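Pectate lyase (Pectobacterium carotovorum, PDB 4U49) is a secreted, calcium-dependent lyase that cleaves polygalacturonate by elimination, and probably also highly methylated pectins, with an endo mode of action. Local coordinates at residues L28-D32 against N33-L37; T92-G95 against N96-L100; A200-G204 against K205-I209. All blocks are in the same frame, centred on the assembly; numbering follows the deposited sequence.

In the fold
Interactions 1 and 2 are the turns of two beta hairpins in the amino-terminal domain, one in each of its two sheets, whereas interaction 3 lies in the pectate lyase beta-helix, inside one coil. The three do not touch, with nearest atoms about 11 to 16 Å apart. Both hairpins are held by backbone hydrogen bonds, but interaction 1 turns one face to the beta-helix and bonds to it through Asp-32, Tyr-36 and, weakly, Lys-31, while the turn of interaction 2 is largely exposed and relies on its own Asn and Ser side chains and on water. The strands of 200-209 pair with neighbouring coils instead, so that their mutual contact is mostly apolar and buried.

Interaction 1 of 3, residues L28-D32 against N33-L37; sequences LLKKD and NATYL
Leu-29 and Tyr-36 face each other as an antiparallel hydrogen-bonded pair, and each satisfies both backbone polar groups of the other. Tyr-36 N reaches Leu-29 O at 2.9 Å in an almost straight bond (177°), although the donor is tilted from the carbonyl plane; Leu-29 N donates to Tyr-36 O, also at 2.9 Å. Nearer the turn Lys-31 N donates to Ala-34 O at 3.0 Å, and the return bond from Ala-34 N to Lys-31 O is weak. Asp-32 and Asn-33 make the two-residue connection, both with left-handed backbone conformations.

This hairpin joins strands 24-31 and 34-41, the first two of a seven-stranded domain whose three- and four-stranded sheets follow the topology of a fibronectin type III fold. The face bearing Leu-29, Lys-31, Ala-34 and Tyr-36 meets the beta-helix, with Leu-29 and Tyr-36 resting on Val-213. Tyr-36 holds CG beside its own backbone N (chi1 -58°), which carries the ring back toward the turn. Leu-29 O then lies at the ring edge, 3.5 Å from CD2 of Tyr-36, while Lys-31 O approaches CE2 of that ring obliquely at 3.4 Å.

Tyr-36 OH bonds to Asn-277 ND2 and Thr-247 OG1 of the beta-helix, Asp-32 OD1 shares that threonine hydroxyl and also bonds to His-215 ND1, and Lys-31 NZ makes a weak bond to Glu-193 O, next to Asp-194, a residue seen to bind calcium in this protein, though no ion is bound to this chain. On the other face, the extended Lys-30 chain passes Thr-35 OG1, with its CG 3.6 Å from that oxygen, before NZ is taken up by Pro-82 O.

Interaction 2 of 3, residues T92-G95 against N96-L100; sequences TVSG and NNSVL
Thr-92 and Leu-100 exchange two backbone hydrogen bonds, Thr-92 N reaching Leu-100 O at 2.9 Å. Ser-94 N donates to Ser-98 O, and Asn-97 N closes the turn onto Ser-94 O from above the carbonyl plane. Asn-96 OD1 is gripped twice by Ser-98, by its OG at 2.6 Å and by its N at 3.1 Å, both from the same face of the amide; the second bond makes an Asx turn. Asn-96 CG sits between its backbone N and carbonyl carbon (chi1 58°), which folds OD1 inward to 3.3 Å from Ser-94 CB.

One water bonds to Thr-92 O, Ser-98 O and Ser-94 OG; Ser-94 OG also bonds to Gly-44 O. Another water donates to Ser-94 O and Asn-97 OD1, tying the turn's start to its end.

Val-93 CG2 lies 4.1 Å from Val-99 CG2. Leu-100 lies alongside Thr-92, its CB 3.5 Å from Thr-92 OG1, and both side chains touch Thr-24 and Ala-43. The type I turn from Ser-94, with left-handed Asn-97 as its last residue and the Ser-94 N to Ser-98 O bond, makes a type I plus G1 bulge hairpin linking the last two strands of a fibronectin type III-like domain.

Interaction 3 of 3, residues A200-G204 against K205-I209; sequences ATNLG and KTMTI
Asn-202, whose side-chain amide lies against Met-207, bends its OD1 back to accept from Gly-204 N at 2.8 Å, forming an Asx turn. The donor stands above the plane of the amide, and the bond is bent (136°). This turn marks a corner of the right-handed parallel beta-helix of the pectate lyases: strands 200-202 and 206-209 belong to one coil but to different sheets. Their backbones pair with the coils before and after, residues 200-202 with strands 178-182 and 229-230, and leave side chains to fill the space between.

Met-207 CB sits squarely over the face of the Asn-202 amide, 3.4 Å from its CG, on the face opposite the one approached by Gly-204 N. The amide is thus covered by aliphatic carbon on one side and bonded to the turn from the other, while its ND2 bonds to Thr-238 OG1 on the next coil. Both polar ends of this buried side chain are therefore satisfied.

The Met-207 chain leaves its backbone extended and bends only at its end (chi3 75°), sliding past Asn-202 in the opposite direction. SD comes to lie 3.7 Å from Thr-201 O. Ile-187 and Cys-180 of the preceding coil also touch this methionine. The side chain of Ala-200 is about 8 Å from that of Ile-195, a residue of the calcium site, although no ion is bound to this chain. Ile-209 CD1 meets Ala-200 CB at 4.2 Å, and Met-207 CE rests between Asn-202 CB and Ala-200 CB, at 3.7 and 3.8 Å.

Interaction 1 of 3, residues L28-D32 against N33-L37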
# COMPACT_ATOMS: atom_id res chain seq x y z
N LEU A 28 10.35 -4.54 9.17
CA LEU A 28 9.22 -4.56 10.08
C LEU A 28 8.85 -3.18 10.62
O LEU A 28 9.64 -2.24 10.59
CB LEU A 28 9.49 -5.52 11.25
CG LEU A 28 10.76 -5.41 12.09
CD1 LEU A 28 10.66 -4.30 13.13
CD2 LEU A 28 11.05 -6.75 12.77
N LEU A 29 7.63 -3.09 11.12
CA LEU A 29 7.15 -1.91 11.80
C LEU A 29 6.42 -2.33 13.07
O LEU A 29 5.36 -2.96 13.00
CB LEU A 29 6.22 -1.09 10.90
CG LEU A 29 5.62 0.18 11.51
CD1 LEU A 29 6.72 1.19 11.79
CD2 LEU A 29 4.54 0.77 10.62
N LYS A 30 7.00 -2.02 14.22
CA LYS A 30 6.34 -2.27 15.50
C LYS A 30 5.59 -1.00 15.89
O LYS A 30 6.19 -0.01 16.29
CB LYS A 30 7.34 -2.68 16.57
CG LYS A 30 6.71 -3.13 17.88
CD LYS A 30 7.74 -3.74 18.82
CE LYS A 30 7.13 -4.01 20.19
NZ LYS A 30 8.09 -4.70 21.10
N LYS A 31 4.27 -1.05 15.77
CA LYS A 31 3.44 0.15 15.83
C LYS A 31 1.97 -0.24 16.02
O LYS A 31 1.55 -1.31 15.58
CB LYS A 31 3.61 0.98 14.56
CG LYS A 31 2.94 2.34 14.57
CD LYS A 31 3.75 3.35 15.36
CE LYS A 31 3.91 4.64 14.58
NZ LYS A 31 4.60 4.42 13.28
N ASP A 32 1.21 0.64 16.67
CA ASP A 32 -0.23 0.45 16.87
C ASP A 32 -0.56 -0.88 17.54
O ASP A 32 -1.51 -1.56 17.14
CB ASP A 32 -0.96 0.56 15.52
CG ASP A 32 -0.69 1.88 14.82
OD1 ASP A 32 -0.36 1.86 13.62
OD2 ASP A 32 -0.82 2.94 15.47
N ASN A 33 0.23 -1.25 18.55
CA ASN A 33 0.04 -2.47 19.33
C ASN A 33 0.08 -3.74 18.47
O ASN A 33 -0.69 -4.67 18.68
CB ASN A 33 -1.29 -2.41 20.09
CG ASN A 33 -1.44 -1.14 20.90
OD1 ASN A 33 -2.43 -0.43 20.78
ND2 ASN A 33 -0.44 -0.86 21.73
N ALA A 34 1.01 -3.76 17.52
CA ALA A 34 1.20 -4.90 16.64
C ALA A 34 2.58 -4.85 16.03
O ALA A 34 3.24 -3.81 16.06
CB ALA A 34 0.13 -4.92 15.55
N THR A 35 3.04 -5.96 15.47
CA THR A 35 4.27 -5.96 14.69
C THR A 35 3.98 -6.39 13.26
O THR A 35 3.52 -7.51 13.02
CB THR A 35 5.35 -6.88 15.32
OG1 THR A 35 5.74 -6.35 16.60
CG2 THR A 35 6.57 -6.95 14.42
N TYR A 36 4.23 -5.49 12.32
CA TYR A 36 3.96 -5.75 10.92
C TYR A 36 5.22 -6.18 10.19
O TYR A 36 6.25 -5.51 10.28
CB TYR A 36 3.36 -4.51 10.25
CG TYR A 36 2.09 -4.04 10.90
CD1 TYR A 36 0.88 -4.65 10.60
CD2 TYR A 36 2.10 -3.01 11.83
CE1 TYR A 36 -0.30 -4.23 11.19
CE2 TYR A 36 0.93 -2.59 12.44
CZ TYR A 36 -0.26 -3.21 12.12
OH TYR A 36 -1.44 -2.80 12.71
N LEU A 37 5.12 -7.29 9.48
CA LEU A 37 6.21 -7.77 8.64
C LEU A 37 5.91 -7.42 7.20
O LEU A 37 4.76 -7.52 6.76
CB LEU A 37 6.41 -9.28 8.79
CG LEU A 37 7.22 -9.81 9.98
CD1 LEU A 37 6.63 -9.39 11.32
CD2 LEU A 37 7.33 -11.33 9.89

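Interaction 2 of 3, residues T92-G95 against N96-L100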
# COMPACT_ATOMS: atom_id res chain seq x y z
N THR A 92 10.69 -18.58 1.94
CA THR A 92 9.87 -18.84 0.77
C THR A 92 10.19 -20.22 0.22
O THR A 92 11.35 -20.62 0.14
CB THR A 92 10.06 -17.79 -0.33
OG1 THR A 92 11.39 -17.87 -0.84
CG2 THR A 92 9.80 -16.40 0.21
N VAL A 93 9.15 -20.95 -0.16
CA VAL A 93 9.32 -22.27 -0.75
C VAL A 93 8.92 -22.22 -2.22
O VAL A 93 7.81 -21.79 -2.55
CB VAL A 93 8.49 -23.33 -0.01
CG1 VAL A 93 8.77 -24.72 -0.58
CG2 VAL A 93 8.81 -23.30 1.48
N SER A 94 9.83 -22.63 -3.10
CA SER A 94 9.59 -22.57 -4.53
C SER A 94 9.21 -23.94 -5.08
O SER A 94 9.29 -24.95 -4.38
CB SER A 94 10.82 -22.04 -5.26
OG SER A 94 11.05 -20.67 -4.94
N GLY A 95 8.81 -23.98 -6.35
CA GLY A 95 8.38 -25.21 -6.99
C GLY A 95 9.47 -26.25 -7.14
O GLY A 95 9.19 -27.45 -7.22
N ASN A 96 10.72 -25.80 -7.17
CA ASN A 96 11.86 -26.71 -7.23
C ASN A 96 12.25 -27.20 -5.84
O ASN A 96 13.32 -27.77 -5.65
CB ASN A 96 13.06 -26.05 -7.91
CG ASN A 96 13.50 -24.78 -7.21
OD1 ASN A 96 12.92 -24.38 -6.19
ND2 ASN A 96 14.53 -24.13 -7.74
N ASN A 97 11.36 -26.94 -4.87
CA ASN A 97 11.51 -27.33 -3.47
C ASN A 97 12.59 -26.57 -2.71
O ASN A 97 12.84 -26.86 -1.53
CB ASN A 97 11.78 -28.84 -3.36
CG ASN A 97 10.67 -29.68 -3.97
OD1 ASN A 97 9.52 -29.25 -4.05
ND2 ASN A 97 11.02 -30.89 -4.40
N SER A 98 13.22 -25.60 -3.36
CA SER A 98 14.25 -24.80 -2.69
C SER A 98 13.62 -23.86 -1.68
O SER A 98 12.58 -23.25 -1.94
CB SER A 98 15.06 -24.01 -3.72
OG SER A 98 14.25 -23.07 -4.39
N VAL A 99 14.25 -23.75 -0.51
CA VAL A 99 13.76 -22.86 0.53
C VAL A 99 14.73 -21.70 0.72
O VAL A 99 15.92 -21.91 0.99
CB VAL A 99 13.57 -23.59 1.87
CG1 VAL A 99 13.00 -22.64 2.92
CG2 VAL A 99 12.67 -24.80 1.69
N LEU A 100 14.22 -20.49 0.56
CA LEU A 100 15.03 -19.29 0.69
C LEU A 100 14.68 -18.53 1.96
O LEU A 100 13.53 -18.16 2.17
CB LEU A 100 14.84 -18.38 -0.54
CG LEU A 100 15.44 -16.98 -0.48
CD1 LEU A 100 16.96 -17.03 -0.46
CD2 LEU A 100 14.94 -16.14 -1.66
O HOH W 1 12.31 -20.51 -2.62
O HOH W 2 8.08 -27.34 -3.41

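Interaction 3 of 3, residues A200-G204 against K205-I209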
# COMPACT_ATOMS: atom_id res chain seq x y z
N ALA A 200 1.15 7.33 -2.07
CA ALA A 200 1.59 7.13 -3.45
C ALA A 200 0.63 7.82 -4.42
O ALA A 200 -0.57 7.88 -4.18
CB ALA A 200 1.70 5.65 -3.77
N THR A 201 1.19 8.33 -5.51
CA THR A 201 0.42 9.08 -6.49
C THR A 201 0.72 8.59 -7.90
O THR A 201 1.88 8.52 -8.29
CB THR A 201 0.72 10.59 -6.40
OG1 THR A 201 0.39 11.07 -5.09
CG2 THR A 201 -0.08 11.36 -7.44
N ASN A 202 -0.32 8.25 -8.65
CA ASN A 202 -0.13 7.67 -9.98
C ASN A 202 -0.51 8.62 -11.13
O ASN A 202 -1.66 9.04 -11.25
CB ASN A 202 -0.93 6.38 -10.11
CG ASN A 202 -0.68 5.66 -11.42
OD1 ASN A 202 0.31 5.92 -12.11
ND2 ASN A 202 -1.57 4.73 -11.77
N LEU A 203 0.47 8.93 -11.97
CA LEU A 203 0.24 9.70 -13.19
C LEU A 203 0.55 8.87 -14.43
O LEU A 203 0.31 9.30 -15.56
CB LEU A 203 1.11 10.97 -13.21
CG LEU A 203 0.71 12.18 -12.37
CD1 LEU A 203 1.01 11.96 -10.89
CD2 LEU A 203 1.42 13.42 -12.89
N GLY A 204 1.09 7.67 -14.21
CA GLY A 204 1.53 6.83 -15.31
C GLY A 204 0.46 5.91 -15.85
O GLY A 204 -0.73 6.12 -15.63
N LYS A 205 0.89 4.89 -16.58
CA LYS A 205 -0.00 3.89 -17.15
C LYS A 205 -0.49 2.94 -16.06
O LYS A 205 -1.69 2.74 -15.88
CB LYS A 205 0.71 3.11 -18.26
CG LYS A 205 -0.05 1.92 -18.80
CD LYS A 205 -1.01 2.32 -19.91
CE LYS A 205 -1.36 1.12 -20.78
NZ LYS A 205 -1.82 -0.04 -19.96
N THR A 206 0.46 2.36 -15.34
CA THR A 206 0.15 1.44 -14.26
C THR A 206 1.08 1.71 -13.08
O THR A 206 2.28 1.88 -13.25
CB THR A 206 0.29 -0.04 -14.70
OG1 THR A 206 -0.50 -0.27 -15.87
CG2 THR A 206 -0.18 -0.97 -13.59
N MET A 207 0.51 1.77 -11.88
CA MET A 207 1.29 1.84 -10.65
C MET A 207 0.91 0.66 -9.77
O MET A 207 -0.24 0.53 -9.35
CB MET A 207 1.06 3.16 -9.91
CG MET A 207 1.91 3.32 -8.66
SD MET A 207 1.58 4.87 -7.80
CE MET A 207 0.01 4.51 -7.03
N THR A 208 1.88 -0.21 -9.49
CA THR A 208 1.62 -1.43 -8.75
C THR A 208 2.31 -1.42 -7.39
O THR A 208 3.53 -1.33 -7.31
CB THR A 208 2.09 -2.67 -9.53
OG1 THR A 208 1.45 -2.71 -10.81
CG2 THR A 208 1.76 -3.94 -8.76
N ILE A 209 1.52 -1.50 -6.33
CA ILE A 209 2.04 -1.57 -4.97
C ILE A 209 2.10 -3.02 -4.51
O ILE A 209 1.08 -3.70 -4.49
CB ILE A 209 1.19 -0.73 -4.00
CG1 ILE A 209 1.23 0.75 -4.40
CG2 ILE A 209 1.67 -0.92 -2.57
CD1 ILE A 209 0.47 1.65 -3.46